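Local coordinates for protein CPn_0803/CP_1068/CPj0803/CpB0832 (Chlamydophila pneumoniae, PDB 3Q9D) that is of unknown function but is probably associated with the needle tip of the type III secretion system, at residues A89-E94 and K100-L105; L52-N57 and F79-G84; R60-P65 and M122-A127. One frame throughout, in Å; residues are numbered along the deposited sequence.

Overall arrangement
All three contacts lie in the helical N-terminal part of the chain, ahead of the three-stranded sheet. Contact 2 joins helices 48-61 and 70-82 and closes before contact 1 opens. Contact 1 folds the loop after helix 86-98 back onto that helix. Contact 3 joins the end of helix 48-61 to helix 107-133. Contact 1 is nested in the loop it closes, while contacts 2 and 3 cross, their segments alternating. Centres of contacts 1 and 2 are 14 Å apart, and these two touch, F92 packing on L54 and A89 on A82 and F79. Contacts 2 and 3 share helix 48-61, centres 16 Å apart. Contacts 1 and 3 are 20 Å apart between centres. Contact 3 also lies beside neighbouring subunits.

Contact 1. Residues A89-E94 and K100-L105; sequences ANFFFE and KLTQEL
F91 and T102 face each other with 6.4 Å between their CA atoms. The CA atoms of E94 and K100 are closer, 5.5 Å apart. Segment A89-E94 is helical, and K100-L105 runs back beside it without regular structure. One direct backbone bond joins them: K100 N donates to E94 O over 3.1 Å. A water makes the next link. It donates to F91 O and K100 O and accepts from T102 N. This is a chain reversal after helix 86-98, made before helix 107-133 begins. The F91 ring is its main filling. F91 CG lies anti to the backbone N (chi1 173°), which carries the ring to the loop. T102 OG1 is at the ring edge, 3.5 Å from F91 CD1. Q103 CG lies 3.7 Å from F91 CE1. Its NE2 stands above one face of the ring, toward the rim, with the amide plane turned 77° from the ring. L105 comes from the loop in the direction opposite to F91, its CD1 and CD2 both 3.7 Å from F91 CZ, with CD1 at the ring edge. L44 and L46 also pack on F91. Beside the ring, T102 CG2 lies 3.7 Å from E94 CG, while E94 OE1 is hydrogen-bonded to N98.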
ATOM      1  N   ALA A  89     -20.389   6.030  30.712  1.00 22.87           N
ATOM      2  CA  ALA A  89     -19.359   6.332  29.725  1.00 25.32           C
ATOM      3  C   ALA A  89     -18.092   6.860  30.402  1.00 22.93           C
ATOM      4  O   ALA A  89     -16.980   6.396  30.114  1.00 24.08           O
ATOM      5  CB  ALA A  89     -19.877   7.339  28.697  1.00 25.55           C
ATOM      6  N   ASN A  90     -18.248   7.849  31.282  1.00 18.78           N
ATOM      7  CA  ASN A  90     -17.084   8.434  31.943  1.00 20.05           C
ATOM      8  C   ASN A  90     -16.360   7.435  32.838  1.00 21.75           C
ATOM      9  O   ASN A  90     -15.139   7.477  32.958  1.00 23.65           O
ATOM     10  CB  ASN A  90     -17.466   9.678  32.745  1.00 23.46           C
ATOM     11  CG  ASN A  90     -17.814  10.848  31.851  1.00 24.98           C
ATOM     12  OD1 ASN A  90     -17.475  10.857  30.660  1.00 25.80           O
ATOM     13  ND2 ASN A  90     -18.477  11.843  32.416  1.00 28.31           N
ATOM     14  N   PHE A  91     -17.115   6.545  33.464  1.00 21.62           N
ATOM     15  CA  PHE A  91     -16.500   5.517  34.291  1.00 29.17           C
ATOM     16  C   PHE A  91     -15.544   4.692  33.433  1.00 25.79           C
ATOM     17  O   PHE A  91     -14.391   4.477  33.806  1.00 18.50           O
ATOM     18  CB  PHE A  91     -17.563   4.615  34.913  1.00 26.36           C
ATOM     19  CG  PHE A  91     -16.995   3.437  35.650  1.00 30.91           C
ATOM     20  CD1 PHE A  91     -16.280   3.621  36.822  1.00 36.12           C
ATOM     21  CD2 PHE A  91     -17.172   2.151  35.172  1.00 35.57           C
ATOM     22  CE1 PHE A  91     -15.746   2.544  37.509  1.00 35.29           C
ATOM     23  CE2 PHE A  91     -16.646   1.066  35.858  1.00 40.75           C
ATOM     24  CZ  PHE A  91     -15.929   1.269  37.029  1.00 36.32           C
ATOM     25  N   PHE A  92     -16.018   4.237  32.278  1.00 20.42           N
ATOM     26  CA  PHE A  92     -15.172   3.412  31.411  1.00 22.54           C
ATOM     27  C   PHE A  92     -14.033   4.170  30.739  1.00 20.02           C
ATOM     28  O   PHE A  92     -12.946   3.619  30.550  1.00 18.77           O
ATOM     29  CB  PHE A  92     -16.016   2.642  30.388  1.00 24.33           C
ATOM     30  CG  PHE A  92     -16.750   1.466  30.985  1.00 24.83           C
ATOM     31  CD1 PHE A  92     -16.041   0.418  31.562  1.00 32.21           C
ATOM     32  CD2 PHE A  92     -18.135   1.406  30.964  1.00 29.81           C
ATOM     33  CE1 PHE A  92     -16.704  -0.671  32.121  1.00 31.77           C
ATOM     34  CE2 PHE A  92     -18.808   0.331  31.514  1.00 33.56           C
ATOM     35  CZ  PHE A  92     -18.096  -0.711  32.094  1.00 36.19           C
ATOM     36  N   PHE A  93     -14.263   5.438  30.388  1.00 17.80           N
ATOM     37  CA  PHE A  93     -13.181   6.273  29.851  1.00 19.10           C
ATOM     38  C   PHE A  93     -12.061   6.494  30.885  1.00 21.53           C
ATOM     39  O   PHE A  93     -10.891   6.362  30.563  1.00 21.17           O
ATOM     40  CB  PHE A  93     -13.713   7.628  29.366  1.00 16.19           C
ATOM     41  CG  PHE A  93     -14.514   7.547  28.074  1.00 25.14           C
ATOM     42  CD1 PHE A  93     -14.073   6.761  27.009  1.00 19.46           C
ATOM     43  CD2 PHE A  93     -15.703   8.249  27.934  1.00 20.13           C
ATOM     44  CE1 PHE A  93     -14.818   6.692  25.794  1.00 16.60           C
ATOM     45  CE2 PHE A  93     -16.451   8.186  26.739  1.00 20.53           C
ATOM     46  CZ  PHE A  93     -16.002   7.395  25.678  1.00 22.80           C
ATOM     47  N   GLU A  94     -12.416   6.856  32.112  1.00 21.36           N
ATOM     48  CA  GLU A  94     -11.399   6.991  33.173  1.00 23.90           C
ATOM     49  C   GLU A  94     -10.643   5.676  33.355  1.00 22.75           C
ATOM     50  O   GLU A  94      -9.409   5.643  33.422  1.00 27.27           O
ATOM     51  CB  GLU A  94     -12.060   7.358  34.499  1.00 34.53           C
ATOM     52  CG  GLU A  94     -12.672   8.733  34.542  1.00 48.10           C
ATOM     53  CD  GLU A  94     -11.627   9.833  34.546  1.00 60.71           C
ATOM     54  OE1 GLU A  94     -10.416   9.512  34.533  1.00 56.74           O
ATOM     55  OE2 GLU A  94     -12.025  11.018  34.572  1.00 67.72           O
ATOM     56  N   LYS A 100      -7.770   4.473  35.816  1.00 25.56           N
ATOM     57  CA  LYS A 100      -8.263   4.895  37.136  1.00 31.11           C
ATOM     58  C   LYS A 100      -9.691   4.422  37.372  1.00 28.30           C
ATOM     59  O   LYS A 100     -10.547   4.522  36.478  1.00 27.42           O
ATOM     60  CB  LYS A 100      -8.169   6.424  37.243  1.00 46.58           C
ATOM     61  CG  LYS A 100      -8.861   7.059  38.449  1.00 59.02           C
ATOM     62  CD  LYS A 100      -8.298   6.557  39.780  1.00 72.40           C
ATOM     63  CE  LYS A 100      -8.497   7.579  40.909  1.00 74.65           C
ATOM     64  NZ  LYS A 100      -9.918   8.009  41.079  1.00 75.03           N
ATOM     65  N   LEU A 101      -9.942   3.876  38.559  1.00 28.83           N
ATOM     66  CA  LEU A 101     -11.268   3.379  38.927  1.00 29.63           C
ATOM     67  C   LEU A 101     -11.960   4.423  39.812  1.00 36.77           C
ATOM     68  O   LEU A 101     -11.517   4.685  40.944  1.00 31.55           O
ATOM     69  CB  LEU A 101     -11.162   2.032  39.662  1.00 31.58           C
ATOM     70  CG  LEU A 101     -10.615   0.852  38.845  1.00 31.44           C
ATOM     71  CD1 LEU A 101     -10.626  -0.424  39.658  1.00 34.49           C
ATOM     72  CD2 LEU A 101     -11.416   0.657  37.568  1.00 30.68           C
ATOM     73  N   THR A 102     -13.048   5.009  39.306  1.00 30.69           N
ATOM     74  CA  THR A 102     -13.638   6.174  39.970  1.00 34.06           C
ATOM     75  C   THR A 102     -14.748   5.811  40.943  1.00 40.30           C
ATOM     76  O   THR A 102     -15.409   6.691  41.490  1.00 38.19           O
ATOM     77  CB  THR A 102     -14.161   7.208  38.961  1.00 37.10           C
ATOM     78  OG1 THR A 102     -15.219   6.624  38.175  1.00 36.45           O
ATOM     79  CG2 THR A 102     -13.016   7.687  38.046  1.00 33.32           C
ATOM     80  N   GLN A 103     -14.960   4.513  41.148  1.00 38.24           N
ATOM     81  CA  GLN A 103     -15.783   4.051  42.261  1.00 34.30           C
ATOM     82  C   GLN A 103     -15.392   2.636  42.647  1.00 33.10           C
ATOM     83  O   GLN A 103     -14.795   1.896  41.846  1.00 27.83           O
ATOM     84  CB  GLN A 103     -17.266   4.108  41.913  1.00 36.58           C
ATOM     85  CG  GLN A 103     -17.596   3.464  40.592  1.00 42.20           C
ATOM     86  CD  GLN A 103     -19.073   3.138  40.452  1.00 56.70           C
ATOM     87  OE1 GLN A 103     -19.890   3.509  41.297  1.00 54.50           O
ATOM     88  NE2 GLN A 103     -19.423   2.436  39.379  1.00 64.71           N
ATOM     89  N   GLU A 104     -15.705   2.268  43.885  1.00 27.33           N
ATOM     90  CA  GLU A 104     -15.455   0.907  44.366  1.00 33.83           C
ATOM     91  C   GLU A 104     -16.291  -0.103  43.564  1.00 33.67           C
ATOM     92  O   GLU A 104     -17.477   0.114  43.302  1.00 35.36           O
ATOM     93  CB  GLU A 104     -15.778   0.808  45.863  1.00 34.46           C
ATOM     94  CG  GLU A 104     -15.514  -0.568  46.501  1.00 40.50           C
ATOM     95  CD  GLU A 104     -14.044  -0.801  46.889  1.00 49.96           C
ATOM     96  OE1 GLU A 104     -13.220   0.140  46.757  1.00 45.22           O
ATOM     97  OE2 GLU A 104     -13.719  -1.931  47.337  1.00 47.85           O
ATOM     98  N   LEU A 105     -15.662  -1.197  43.157  1.00 32.31           N
ATOM     99  CA  LEU A 105     -16.363  -2.252  42.444  1.00 29.54           C
ATOM    100  C   LEU A 105     -16.331  -3.482  43.324  1.00 29.86           C
ATOM    101  O   LEU A 105     -15.399  -3.646  44.106  1.00 28.60           O
ATOM    102  CB  LEU A 105     -15.665  -2.557  41.107  1.00 29.79           C
ATOM    103  CG  LEU A 105     -15.678  -1.446  40.042  1.00 35.16           C
ATOM    104  CD1 LEU A 105     -14.662  -1.715  38.913  1.00 30.46           C
ATOM    105  CD2 LEU A 105     -17.088  -1.253  39.474  1.00 30.69           C
TER
HETATM  106  O   HOH W   1     -13.314   4.504  36.453  1.00 29.40           O

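Contact 2. Residues L52-N57 and F79-G84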
ATOM      1  N   LEU A  52     -18.476  -7.994  30.387  1.00 33.06           N
ATOM      2  CA  LEU A  52     -18.283  -9.058  29.407  1.00 33.89           C
ATOM      3  C   LEU A  52     -18.529  -8.595  27.973  1.00 25.56           C
ATOM      4  O   LEU A  52     -17.753  -8.899  27.071  1.00 23.91           O
ATOM      5  CB  LEU A  52     -19.183 -10.251  29.730  1.00 36.71           C
ATOM      6  CG  LEU A  52     -18.890 -11.543  28.965  1.00 51.17           C
ATOM      7  CD1 LEU A  52     -17.442 -11.963  29.152  1.00 52.15           C
ATOM      8  CD2 LEU A  52     -19.835 -12.652  29.397  1.00 51.71           C
ATOM      9  N   LEU A  53     -19.626  -7.875  27.769  1.00 23.55           N
ATOM     10  CA  LEU A  53     -19.955  -7.339  26.455  1.00 29.97           C
ATOM     11  C   LEU A  53     -18.909  -6.327  25.996  1.00 27.43           C
ATOM     12  O   LEU A  53     -18.514  -6.313  24.832  1.00 24.82           O
ATOM     13  CB  LEU A  53     -21.338  -6.688  26.475  1.00 38.75           C
ATOM     14  CG  LEU A  53     -22.499  -7.519  25.928  1.00 56.12           C
ATOM     15  CD1 LEU A  53     -23.476  -7.863  27.039  1.00 57.26           C
ATOM     16  CD2 LEU A  53     -23.201  -6.774  24.805  1.00 60.90           C
ATOM     17  N   LEU A  54     -18.462  -5.485  26.922  1.00 29.41           N
ATOM     18  CA  LEU A  54     -17.464  -4.472  26.619  1.00 25.81           C
ATOM     19  C   LEU A  54     -16.152  -5.120  26.207  1.00 23.42           C
ATOM     20  O   LEU A  54     -15.504  -4.678  25.262  1.00 23.17           O
ATOM     21  CB  LEU A  54     -17.244  -3.567  27.830  1.00 24.66           C
ATOM     22  CG  LEU A  54     -16.255  -2.415  27.655  1.00 28.61           C
ATOM     23  CD1 LEU A  54     -16.668  -1.528  26.495  1.00 28.31           C
ATOM     24  CD2 LEU A  54     -16.148  -1.613  28.939  1.00 28.10           C
ATOM     25  N   GLU A  55     -15.772  -6.178  26.913  1.00 22.42           N
ATOM     26  CA  GLU A  55     -14.530  -6.884  26.589  1.00 22.50           C
ATOM     27  C   GLU A  55     -14.569  -7.475  25.181  1.00 23.13           C
ATOM     28  O   GLU A  55     -13.605  -7.344  24.423  1.00 24.96           O
ATOM     29  CB  GLU A  55     -14.254  -8.002  27.592  1.00 21.39           C
ATOM     30  CG  GLU A  55     -12.951  -8.742  27.316  1.00 25.36           C
ATOM     31  CD  GLU A  55     -12.727  -9.920  28.267  1.00 43.19           C
ATOM     32  OE1 GLU A  55     -13.511 -10.895  28.210  1.00 48.99           O
ATOM     33  OE2 GLU A  55     -11.770  -9.864  29.071  1.00 40.07           O
ATOM     34  N   GLY A  56     -15.666  -8.147  24.840  1.00 22.84           N
ATOM     35  CA  GLY A  56     -15.813  -8.724  23.506  1.00 22.00           C
ATOM     36  C   GLY A  56     -15.728  -7.661  22.417  1.00 20.72           C
ATOM     37  O   GLY A  56     -15.063  -7.846  21.408  1.00 18.88           O
ATOM     38  N   ASN A  57     -16.412  -6.540  22.618  1.00 20.19           N
ATOM     39  CA  ASN A  57     -16.368  -5.439  21.659  1.00 22.24           C
ATOM     40  C   ASN A  57     -14.969  -4.807  21.498  1.00 19.91           C
ATOM     41  O   ASN A  57     -14.536  -4.484  20.390  1.00 19.55           O
ATOM     42  CB  ASN A  57     -17.432  -4.396  22.041  1.00 24.30           C
ATOM     43  CG  ASN A  57     -18.833  -4.865  21.689  1.00 34.57           C
ATOM     44  OD1 ASN A  57     -19.040  -5.395  20.600  1.00 34.16           O
ATOM     45  ND2 ASN A  57     -19.790  -4.693  22.598  1.00 32.20           N
ATOM     46  N   PHE A  79     -19.742   4.564  24.302  1.00 21.74           N
ATOM     47  CA  PHE A  79     -21.030   5.240  24.319  1.00 21.47           C
ATOM     48  C   PHE A  79     -22.175   4.248  24.123  1.00 30.95           C
ATOM     49  O   PHE A  79     -23.185   4.319  24.823  1.00 31.70           O
ATOM     50  CB  PHE A  79     -21.068   6.386  23.304  1.00 26.88           C
ATOM     51  CG  PHE A  79     -20.291   7.604  23.749  1.00 32.43           C
ATOM     52  CD1 PHE A  79     -20.525   8.171  24.997  1.00 35.22           C
ATOM     53  CD2 PHE A  79     -19.322   8.170  22.929  1.00 31.02           C
ATOM     54  CE1 PHE A  79     -19.806   9.290  25.419  1.00 33.62           C
ATOM     55  CE2 PHE A  79     -18.608   9.293  23.335  1.00 30.56           C
ATOM     56  CZ  PHE A  79     -18.846   9.848  24.589  1.00 31.04           C
ATOM     57  N   ASN A  80     -22.000   3.302  23.202  1.00 23.87           N
ATOM     58  CA  ASN A  80     -23.011   2.262  22.978  1.00 24.67           C
ATOM     59  C   ASN A  80     -23.262   1.482  24.258  1.00 26.95           C
ATOM     60  O   ASN A  80     -24.400   1.222  24.625  1.00 34.22           O
ATOM     61  CB  ASN A  80     -22.591   1.293  21.850  1.00 22.17           C
ATOM     62  CG  ASN A  80     -22.759   1.899  20.465  1.00 36.91           C
ATOM     63  OD1 ASN A  80     -23.377   2.951  20.315  1.00 45.24           O
ATOM     64  ND2 ASN A  80     -22.224   1.227  19.444  1.00 38.37           N
ATOM     65  N   CYS A  81     -22.189   1.110  24.935  1.00 26.78           N
ATOM     66  CA  CYS A  81     -22.306   0.373  26.188  0.54 32.42           C
ATOM     67  C   CYS A  81     -22.985   1.214  27.282  1.00 38.50           C
ATOM     68  O   CYS A  81     -23.807   0.698  28.042  1.00 47.85           O
ATOM     69  CB  CYS A  81     -20.937  -0.142  26.651  0.54 32.99           C
ATOM     70  SG  CYS A  81     -20.328  -1.608  25.752  0.54 70.29           S
ATOM     71  N   ALA A  82     -22.655   2.502  27.352  1.00 35.62           N
ATOM     72  CA  ALA A  82     -23.238   3.411  28.343  1.00 37.40           C
ATOM     73  C   ALA A  82     -24.717   3.681  28.078  1.00 40.49           C
ATOM     74  O   ALA A  82     -25.465   4.101  28.977  1.00 32.29           O
ATOM     75  CB  ALA A  82     -22.470   4.729  28.367  1.00 30.18           C
ATOM     76  N   ASN A  83     -25.122   3.492  26.828  1.00 41.45           N
ATOM     77  CA  ASN A  83     -26.526   3.564  26.466  1.00 48.19           C
ATOM     78  C   ASN A  83     -27.158   4.894  26.857  1.00 52.77           C
ATOM     79  O   ASN A  83     -28.287   4.929  27.345  1.00 53.13           O
ATOM     80  CB  ASN A  83     -27.275   2.404  27.129  1.00 56.11           C
ATOM     81  CG  ASN A  83     -28.619   2.128  26.484  1.00 66.52           C
ATOM     82  OD1 ASN A  83     -28.952   2.694  25.441  1.00 69.62           O
ATOM     83  ND2 ASN A  83     -29.396   1.241  27.100  1.00 66.73           N
ATOM     84  N   GLY A  84     -26.423   5.984  26.657  1.00 54.57           N
ATOM     85  CA  GLY A  84     -26.941   7.319  26.909  1.00 53.19           C
ATOM     86  C   GLY A  84     -26.699   7.818  28.320  1.00 55.32           C
ATOM     87  O   GLY A  84     -27.126   8.915  28.692  1.00 54.85           O
TER
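C81 meets L54 through its sulfur, and this pair carries most of the contact. The C81 SG atom lies 3.7 Å from L54 CD1 and 4.1 Å from L54 CA. The sulfur therefore sits against both the backbone and one methyl of the leucine. C81 is modelled in two conformers, and this description holds for one of them. In that conformer SG stands beside the backbone N and anti to the carbonyl carbon (chi1 -77°). The CB of C81 points at helix 48-61. L54 starts less directly. Its CG is anti to the backbone N (chi1 -178°), and the branch then brings CD1 over to the sulfur. The contact is apolar, and no hydrogen bond crosses it. N57 is a looser third member, one turn along from L54. Its ND2 is 4.4 Å from C81 SG. The other end of its amide, OD1, is hydrogen-bonded to R60 NH2 in the one R60 conformer given, a bond that is short and so somewhat doubtful. The CA atoms of L54 and C81 are 6.9 Å apart, the nearest pair of the two segments. The segments run in roughly opposite directions, and helix 70-82 ends just after C81. V77 of this helix also packs on L54 and N57. Helix 86-98 packs against both helices, with F92 on L54, A89 on A82, and F93 edge-to-face with F79.

Contact 3. Residues R60-P65 and M122-A127; sequences RIFATP and MPIRVA
This is an aromatic side chain packed on a helix. F62, near the end of helix 48-61, lays its ring against P123 and I124 of helix 107-133. The two segments are far apart in sequence, and the contact brings the first helix of the bundle to the long last one. Their nearest CA atoms, those of F62 and P123, are 7.7 Å apart, and the F62 ring reaches across to P123 and I124. F62 CG is anti to the carbonyl carbon (chi1 -73°), and its CB points at the partner helix. P123 covers one face of the ring. Its CB is 4.1 Å from the centroid of the F62 ring and 26° off the ring normal, which makes a CH-pi contact. The closest ring atom to that carbon is F62 CE1, 3.8 Å from P123 CB. The same F62 CE1 lies 3.7 Å from P123 O, a carbonyl already bonded to A127 N in the helix. I124 meets the far end of the ring obliquely, with CG1 3.6 Å from F62 CZ. No hydrogen bond crosses the contact. Helix 107-133 is kinked at this point, where the N atoms of M122 and P123 have no bond to the preceding turn. I124 also packs on F74, L96 and I97, so helices 70-82 and 86-98 meet at the same place. Other subunits lie close by: A63 packs on V126 of the second subunit, and V126 on A63 of the third. P65 packs on the P65 of both, consistent with a threefold arrangement. The whole is the apolar packing of a helical bundle, with an aromatic side chain near the end of helix 48-61 packed on the side of helix 107-133.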
ATOM      1  N   ARG A  60     -12.744  -7.188  19.663  1.00 17.24           N
ATOM      2  CA  ARG A  60     -13.048  -7.103  18.234  0.53 16.83           C
ATOM      3  C   ARG A  60     -12.334  -5.931  17.568  1.00 21.44           C
ATOM      4  O   ARG A  60     -11.668  -6.085  16.539  1.00 16.12           O
ATOM      5  CB  ARG A  60     -14.563  -6.971  18.021  0.53 16.92           C
ATOM      6  CG  ARG A  60     -14.992  -6.992  16.553  0.53 26.16           C
ATOM      7  CD  ARG A  60     -16.509  -7.217  16.405  0.53 31.62           C
ATOM      8  NE  ARG A  60     -17.021  -8.195  17.365  0.53 37.27           N
ATOM      9  CZ  ARG A  60     -17.758  -7.874  18.423  0.53 36.49           C
ATOM     10  NH1 ARG A  60     -18.180  -8.808  19.256  0.53 31.19           N
ATOM     11  NH2 ARG A  60     -18.073  -6.610  18.640  0.53 42.77           N
ATOM     12  N   ILE A  61     -12.470  -4.740  18.142  1.00 18.66           N
ATOM     13  CA  ILE A  61     -11.892  -3.595  17.452  0.59 19.90           C
ATOM     14  C   ILE A  61     -10.371  -3.651  17.445  1.00 22.41           C
ATOM     15  O   ILE A  61      -9.758  -3.181  16.497  1.00 20.09           O
ATOM     16  CB  ILE A  61     -12.385  -2.230  17.986  0.59 21.77           C
ATOM     17  CG1 ILE A  61     -11.837  -1.958  19.386  0.59 21.42           C
ATOM     18  CG2 ILE A  61     -13.913  -2.150  17.980  0.59 21.23           C
ATOM     19  CD1 ILE A  61     -12.324  -0.634  19.957  0.59 23.58           C
ATOM     20  N   PHE A  62      -9.764  -4.237  18.476  1.00 14.81           N
ATOM     21  CA  PHE A  62      -8.302  -4.331  18.506  1.00 16.59           C
ATOM     22  C   PHE A  62      -7.726  -5.568  17.811  1.00 17.60           C
ATOM     23  O   PHE A  62      -6.514  -5.760  17.793  1.00 21.15           O
ATOM     24  CB  PHE A  62      -7.766  -4.144  19.937  1.00 16.12           C
ATOM     25  CG  PHE A  62      -7.872  -2.699  20.400  1.00 19.25           C
ATOM     26  CD1 PHE A  62      -7.017  -1.739  19.872  1.00 18.23           C
ATOM     27  CD2 PHE A  62      -8.872  -2.295  21.282  1.00 13.61           C
ATOM     28  CE1 PHE A  62      -7.114  -0.396  20.236  1.00 18.64           C
ATOM     29  CE2 PHE A  62      -8.983  -0.948  21.666  1.00 20.52           C
ATOM     30  CZ  PHE A  62      -8.097   0.007  21.135  1.00 19.74           C
ATOM     31  N   ALA A  63      -8.595  -6.383  17.213  1.00 19.18           N
ATOM     32  CA  ALA A  63      -8.133  -7.573  16.490  1.00 24.04           C
ATOM     33  C   ALA A  63      -7.427  -7.212  15.175  1.00 23.99           C
ATOM     34  O   ALA A  63      -6.541  -7.933  14.715  1.00 21.24           O
ATOM     35  CB  ALA A  63      -9.298  -8.559  16.244  1.00 21.58           C
ATOM     36  N   THR A  64      -7.820  -6.102  14.564  1.00 21.14           N
ATOM     37  CA  THR A  64      -7.184  -5.621  13.327  1.00 20.18           C
ATOM     38  C   THR A  64      -6.190  -4.491  13.637  1.00 24.17           C
ATOM     39  O   THR A  64      -6.230  -3.931  14.741  1.00 21.14           O
ATOM     40  CB  THR A  64      -8.244  -5.078  12.364  1.00 25.06           C
ATOM     41  OG1 THR A  64      -9.090  -4.186  13.093  1.00 21.75           O
ATOM     42  CG2 THR A  64      -9.101  -6.217  11.802  1.00 19.19           C
ATOM     43  N   PRO A  65      -5.327  -4.120  12.663  1.00 22.99           N
ATOM     44  CA  PRO A  65      -4.350  -3.054  12.917  1.00 24.57           C
ATOM     45  C   PRO A  65      -5.009  -1.785  13.455  1.00 26.94           C
ATOM     46  O   PRO A  65      -6.092  -1.426  12.994  1.00 25.97           O
ATOM     47  CB  PRO A  65      -3.758  -2.792  11.532  1.00 31.09           C
ATOM     48  CG  PRO A  65      -3.846  -4.121  10.847  1.00 28.33           C
ATOM     49  CD  PRO A  65      -5.169  -4.697  11.312  1.00 20.58           C
ATOM     50  N   MET A 122      -3.000   0.473  26.968  1.00 19.50           N
ATOM     51  CA  MET A 122      -1.928   0.892  26.075  0.61 20.21           C
ATOM     52  C   MET A 122      -2.363   0.973  24.599  1.00 17.87           C
ATOM     53  O   MET A 122      -2.079   1.959  23.908  1.00 17.82           O
ATOM     54  CB  MET A 122      -0.706  -0.011  26.276  0.61 20.02           C
ATOM     55  CG  MET A 122      -0.037   0.212  27.628  0.61 23.98           C
ATOM     56  SD  MET A 122       0.417   1.950  27.818  0.61 38.31           S
ATOM     57  CE  MET A 122       0.922   2.340  26.080  0.61 10.65           C
ATOM     58  N   PRO A 123      -3.078  -0.053  24.112  1.00 14.61           N
ATOM     59  CA  PRO A 123      -3.543   0.001  22.723  1.00 19.75           C
ATOM     60  C   PRO A 123      -4.484   1.196  22.496  1.00 20.28           C
ATOM     61  O   PRO A 123      -4.458   1.810  21.424  1.00 17.06           O
ATOM     62  CB  PRO A 123      -4.297  -1.316  22.564  1.00 21.28           C
ATOM     63  CG  PRO A 123      -3.594  -2.254  23.518  1.00 24.86           C
ATOM     64  CD  PRO A 123      -3.243  -1.396  24.702  1.00 20.30           C
ATOM     65  N   ILE A 124      -5.312   1.512  23.492  1.00 14.57           N
ATOM     66  CA  ILE A 124      -6.171   2.712  23.412  1.00 18.97           C
ATOM     67  C   ILE A 124      -5.362   4.013  23.378  1.00 19.08           C
ATOM     68  O   ILE A 124      -5.658   4.930  22.598  1.00 16.79           O
ATOM     69  CB  ILE A 124      -7.218   2.759  24.564  1.00 20.02           C
ATOM     70  CG1 ILE A 124      -8.248   1.631  24.370  1.00 19.25           C
ATOM     71  CG2 ILE A 124      -7.892   4.150  24.626  1.00 17.84           C
ATOM     72  CD1 ILE A 124      -9.038   1.278  25.665  1.00 21.11           C
ATOM     73  N   ARG A 125      -4.349   4.099  24.234  1.00 20.62           N
ATOM     74  CA  ARG A 125      -3.441   5.249  24.217  1.00 21.28           C
ATOM     75  C   ARG A 125      -2.668   5.361  22.902  1.00 20.48           C
ATOM     76  O   ARG A 125      -2.439   6.468  22.404  1.00 22.04           O
ATOM     77  CB  ARG A 125      -2.496   5.190  25.419  1.00 18.50           C
ATOM     78  CG  ARG A 125      -3.318   5.203  26.718  1.00 44.43           C
ATOM     79  CD  ARG A 125      -2.474   5.003  27.988  1.00 54.69           C
ATOM     80  NE  ARG A 125      -1.707   6.190  28.354  1.00 55.46           N
ATOM     81  CZ  ARG A 125      -2.247   7.322  28.801  1.00 72.51           C
ATOM     82  NH1 ARG A 125      -3.567   7.437  28.917  1.00 70.30           N
ATOM     83  NH2 ARG A 125      -1.467   8.350  29.118  1.00 78.80           N
ATOM     84  N   VAL A 126      -2.268   4.226  22.341  1.00 16.36           N
ATOM     85  CA  VAL A 126      -1.643   4.232  21.020  1.00 13.09           C
ATOM     86  C   VAL A 126      -2.636   4.664  19.945  1.00 14.05           C
ATOM     87  O   VAL A 126      -2.281   5.463  19.077  1.00 18.33           O
ATOM     88  CB  VAL A 126      -0.997   2.893  20.685  1.00 18.40           C
ATOM     89  CG1 VAL A 126      -0.573   2.863  19.196  1.00 16.39           C
ATOM     90  CG2 VAL A 126       0.211   2.675  21.604  1.00 18.19           C
ATOM     91  N   ALA A 127      -3.882   4.173  20.006  1.00 14.79           N
ATOM     92  CA  ALA A 127      -4.916   4.664  19.070  1.00 18.28           C
ATOM     93  C   ALA A 127      -5.090   6.175  19.174  1.00 20.16           C
ATOM     94  O   ALA A 127      -5.222   6.871  18.166  1.00 21.42           O
ATOM     95  CB  ALA A 127      -6.260   3.967  19.306  1.00 12.95           C
TER